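Local atomic coordinates of long form salivary protein D7L1 (Anopheles stephensi, PDB entry 3NHI), a protein that binds and sequesters host cysteinyl leukotrienes, and binds thromboxane A2 analogues, when delivered in mosquito saliva, so modulating blood feeding. Residues A[7-10]-A[11-15]; A[143-146]-A[147-150]. All coordinates share one frame; numbering follows the deposited sequence.

Contact 1. Residues A[7-10]-A[11-15]; sequences DAEQ and ALYVY. With EAH ((5S,7E,9E,11Z,14Z)-5-hydroxyicosa-7,9,11,14-tetraenoic acid), chain B.
Asp7 caps the first turn of helix 8-22 and passes its carbonyl to Ala11 N, the Asp7 O to Ala11 N bond being 3.0 Å long and nearly straight at the hydrogen (165°). Its carboxylate reaches forward over the first turn, and OD1 accepts from Gln10 N at 2.8 Å, met nearly along the C-O axis, while Asp7 N donates to Gln10 OE1 at 2.9 Å; the two reciprocal bonds make a capping box. Ala8 O receives Leu12 N and is also 3.4 Å from Leu12 CB. Glu9 O takes Tyr13 N. With CG anti to its nitrogen (chi1 178°) and a bend at chi2, the Glu9 side chain runs beside that of Tyr13, bringing OE2 to 3.9 Å from Tyr13 CB. Glu9 OE2 is hydrogen-bonded to Tyr268 OH and salt-bridged to Arg198, which also makes a cation-pi contact with Tyr13. Gln10 O binds Val14 N and touches Val14 CG2. On the ligand side, Leu12 CD1 meets carboxylate atom O2 of the hydroxyeicosatetraenoic acid at 3.7 Å, and the Tyr15 ring lays one face against its C8. The helix start is thus held by its capping box, Glu9 is anchored by Arg198 and Tyr268, and carbon surfaces of Leu12 and Tyr15 are turned to the lipid.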
# COMPACT_ATOMS: atom_id res chain seq x y z
N ASP A 7 1.23 -10.28 -3.58
CA ASP A 7 2.65 -10.43 -3.33
C ASP A 7 3.09 -9.76 -2.02
O ASP A 7 2.26 -9.19 -1.31
CB ASP A 7 3.48 -9.99 -4.55
CG ASP A 7 3.53 -8.48 -4.75
OD1 ASP A 7 3.43 -7.71 -3.77
OD2 ASP A 7 3.72 -8.06 -5.91
N ALA A 8 4.37 -9.84 -1.70
CA ALA A 8 4.83 -9.32 -0.41
C ALA A 8 4.64 -7.81 -0.25
O ALA A 8 4.30 -7.34 0.85
CB ALA A 8 6.28 -9.71 -0.15
N GLU A 9 4.87 -7.05 -1.32
CA GLU A 9 4.67 -5.61 -1.27
C GLU A 9 3.18 -5.27 -1.10
O GLU A 9 2.83 -4.34 -0.37
CB GLU A 9 5.23 -4.92 -2.51
CG GLU A 9 5.01 -3.39 -2.56
CD GLU A 9 3.61 -2.96 -3.01
OE1 GLU A 9 2.96 -3.67 -3.81
OE2 GLU A 9 3.18 -1.87 -2.59
N GLN A 10 2.32 -6.01 -1.79
CA GLN A 10 0.90 -5.73 -1.73
C GLN A 10 0.36 -6.00 -0.33
O GLN A 10 -0.47 -5.23 0.19
CB GLN A 10 0.16 -6.56 -2.77
CG GLN A 10 0.42 -6.09 -4.18
CD GLN A 10 -0.21 -7.04 -5.15
OE1 GLN A 10 0.20 -8.18 -5.27
NE2 GLN A 10 -1.29 -6.60 -5.79
N ALA A 11 0.83 -7.07 0.30
CA ALA A 11 0.46 -7.35 1.68
C ALA A 11 1.01 -6.29 2.65
O ALA A 11 0.27 -5.82 3.53
CB ALA A 11 0.93 -8.74 2.09
N LEU A 12 2.28 -5.92 2.49
CA LEU A 12 2.89 -4.91 3.36
C LEU A 12 2.15 -3.58 3.26
O LEU A 12 1.95 -2.89 4.27
CB LEU A 12 4.38 -4.73 3.02
CG LEU A 12 5.19 -4.01 4.10
CD1 LEU A 12 5.27 -4.81 5.40
CD2 LEU A 12 6.59 -3.70 3.60
N TYR A 13 1.74 -3.23 2.04
CA TYR A 13 0.94 -2.03 1.83
C TYR A 13 -0.34 -2.06 2.66
O TYR A 13 -0.68 -1.09 3.34
CB TYR A 13 0.61 -1.83 0.35
CG TYR A 13 -0.20 -0.57 0.13
CD1 TYR A 13 0.43 0.64 -0.14
CD2 TYR A 13 -1.60 -0.59 0.23
CE1 TYR A 13 -0.31 1.81 -0.30
CE2 TYR A 13 -2.34 0.56 0.08
CZ TYR A 13 -1.69 1.75 -0.19
OH TYR A 13 -2.43 2.91 -0.35
N VAL A 14 -1.05 -3.18 2.60
CA VAL A 14 -2.26 -3.36 3.41
C VAL A 14 -1.99 -3.19 4.90
O VAL A 14 -2.68 -2.44 5.59
CB VAL A 14 -2.93 -4.71 3.12
CG1 VAL A 14 -4.02 -5.01 4.16
CG2 VAL A 14 -3.49 -4.72 1.71
N TYR A 15 -0.96 -3.88 5.41
CA TYR A 15 -0.67 -3.77 6.84
C TYR A 15 -0.37 -2.33 7.24
O TYR A 15 -0.94 -1.82 8.20
CB TYR A 15 0.48 -4.70 7.26
CG TYR A 15 0.25 -6.17 6.92
CD1 TYR A 15 -0.96 -6.80 7.22
CD2 TYR A 15 1.26 -6.92 6.31
CE1 TYR A 15 -1.17 -8.14 6.91
CE2 TYR A 15 1.05 -8.27 5.99
CZ TYR A 15 -0.16 -8.86 6.30
OH TYR A 15 -0.40 -10.18 5.99
O1 EAH B . 8.56 -7.26 5.87
C1 EAH B . 7.70 -7.22 6.79
O2 EAH B . 7.71 -6.34 7.68
C2 EAH B . 6.61 -8.27 6.81
C3 EAH B . 5.88 -8.29 8.15
C4 EAH B . 4.63 -7.41 8.12
C5 EAH B . 3.95 -7.42 9.48
O3 EAH B . 3.38 -8.61 9.67
C6 EAH B . 2.89 -6.32 9.54
C7 EAH B . 2.09 -6.40 10.83
C8 EAH B . 0.68 -6.90 10.53
C9 EAH B . -0.01 -7.18 11.79
C10 EAH B . -1.17 -7.78 11.56
C11 EAH B . -1.82 -8.05 12.84
C12 EAH B . -2.97 -8.72 12.96
C13 EAH B . -3.75 -9.27 11.79
C14 EAH B . -4.80 -8.24 11.42
C15 EAH B . -6.06 -8.54 11.09
C16 EAH B . -6.60 -9.95 11.05
C17 EAH B . -6.63 -10.42 9.60
C18 EAH B . -5.38 -11.20 9.26
C19 EAH B . -5.59 -12.03 8.00
C20 EAH B . -4.32 -12.73 7.59

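Contact 2. Residues A[143-146]-A[147-150]; sequences AAMP and EIKQ
Met145 and Ile148 close a type I beta turn just beyond helix 135-144, Met145 being the first residue to leave helical geometry. The turn is fastened by Ile148 N donating to Met145 O at 3.2 Å; the N-H points well at the oxygen (164°), but the donor stands above the carbonyl plane instead of on a lone pair. The close-packed part is apolar. Ile148 CD1 reaches back to 3.6 Å from Met145 CB, and the bend of the methionine at chi3 (60°) brings CE round to the same methyl, 3.7 Å from Ile148 CD1. The two chains cross at a slant, so this one methyl meets both the root and the tip of the methionine.

The side formed by Pro146 and Glu147 is looser and faces solvent. In one of its two deposited conformers Glu147 folds its carboxylate back over the Met145-Pro146 peptide, where OE1 stands 3.2 Å from Pro146 N, which has no hydrogen to share; the second conformer is consistent with a lightly held group. The exit from the turn is fixed separately: Gln150 curls inward through its bend at chi2, and its NE2 donates to Ile148 O at 2.8 Å, yet stays 4.0 Å from Met145 O.

The turn redirects the chain from helix 135-144 toward helix 155-163, whose Tyr158 OH bonds Glu147 O. Met145 leans on Tyr81 of helix 73-85, while Ile148 packs against Ile141 and Tyr142 of helix 135-144 and Glu9 of helix 8-22.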
# COMPACT_ATOMS: atom_id res chain seq x y z
N ALA A 143 13.32 -12.19 -2.42
CA ALA A 143 14.51 -12.83 -2.99
C ALA A 143 14.17 -13.67 -4.22
O ALA A 143 14.94 -13.69 -5.19
CB ALA A 143 15.21 -13.67 -1.92
N ALA A 144 13.03 -14.34 -4.19
CA ALA A 144 12.59 -15.19 -5.30
C ALA A 144 11.96 -14.40 -6.44
O ALA A 144 11.89 -14.90 -7.57
CB ALA A 144 11.61 -16.25 -4.80
N MET A 145 11.50 -13.19 -6.14
CA MET A 145 10.74 -12.39 -7.09
C MET A 145 11.30 -10.96 -7.17
O MET A 145 10.75 -10.03 -6.58
CB MET A 145 9.26 -12.40 -6.72
CG MET A 145 8.61 -13.78 -6.93
SD MET A 145 6.93 -13.96 -6.29
CE MET A 145 6.04 -12.70 -7.22
N PRO A 146 12.40 -10.77 -7.92
CA PRO A 146 13.08 -9.47 -8.00
C PRO A 146 12.24 -8.36 -8.63
O PRO A 146 12.59 -7.18 -8.51
CB PRO A 146 14.30 -9.78 -8.88
CG PRO A 146 13.90 -10.98 -9.67
CD PRO A 146 13.09 -11.80 -8.72
N GLU A 147 11.14 -8.73 -9.29
CA GLU A 147 10.24 -7.79 -9.95
C GLU A 147 9.31 -7.06 -8.97
O GLU A 147 8.55 -6.18 -9.37
CB GLU A 147 9.44 -8.51 -11.04
CG GLU A 147 8.40 -9.53 -10.53
CD GLU A 147 8.90 -10.97 -10.40
OE1 GLU A 147 10.11 -11.23 -10.15
OE2 GLU A 147 8.04 -11.88 -10.53
N ILE A 148 9.35 -7.43 -7.70
CA ILE A 148 8.55 -6.76 -6.66
C ILE A 148 9.35 -5.59 -6.09
O ILE A 148 10.53 -5.76 -5.79
CB ILE A 148 8.21 -7.72 -5.48
CG1 ILE A 148 7.50 -8.99 -5.98
CG2 ILE A 148 7.36 -7.00 -4.42
CD1 ILE A 148 7.29 -10.05 -4.91
N LYS A 149 8.72 -4.43 -5.92
CA LYS A 149 9.38 -3.31 -5.25
C LYS A 149 9.82 -3.72 -3.85
O LYS A 149 9.03 -4.23 -3.06
CB LYS A 149 8.47 -2.08 -5.19
CG LYS A 149 9.17 -0.85 -4.59
CD LYS A 149 8.20 0.13 -3.95
CE LYS A 149 7.75 -0.32 -2.58
NZ LYS A 149 8.79 -0.06 -1.53
N GLN A 150 11.09 -3.49 -3.54
CA GLN A 150 11.66 -3.95 -2.29
C GLN A 150 11.44 -2.92 -1.19
O GLN A 150 11.17 -1.74 -1.46
CB GLN A 150 13.16 -4.21 -2.47
CG GLN A 150 13.49 -5.05 -3.71
CD GLN A 150 13.32 -6.55 -3.52
OE1 GLN A 150 13.96 -7.14 -2.64
NE2 GLN A 150 12.48 -7.18 -4.35

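Overall arrangement
Contacts 1 and 2, with centres about 12 Å apart, come from distant parts of the sequence but meet chiefly through Ile148, with Lys149 O also 3.9 Å from Glu9 CB. The two methyls of Ile148 divide the work: CG2 lies 3.5 Å from Glu9 CB, and CD1, already engaged in the turn, 3.8 Å from Asp7 CB. The loop therefore rests on the capped start of helix 8-22. Only contact 1 supplies residues of the lipid pocket, Leu12 and Tyr15. Contact 2 stands farther off, the Gln150 side chain about 10 Å from the ligand at the nearest atoms, but leads straight into Lys151, whose NZ is hydrogen-bonded to the bound acid and whose side chain approaches that of Leu12 to about 4 Å at the nearest atoms.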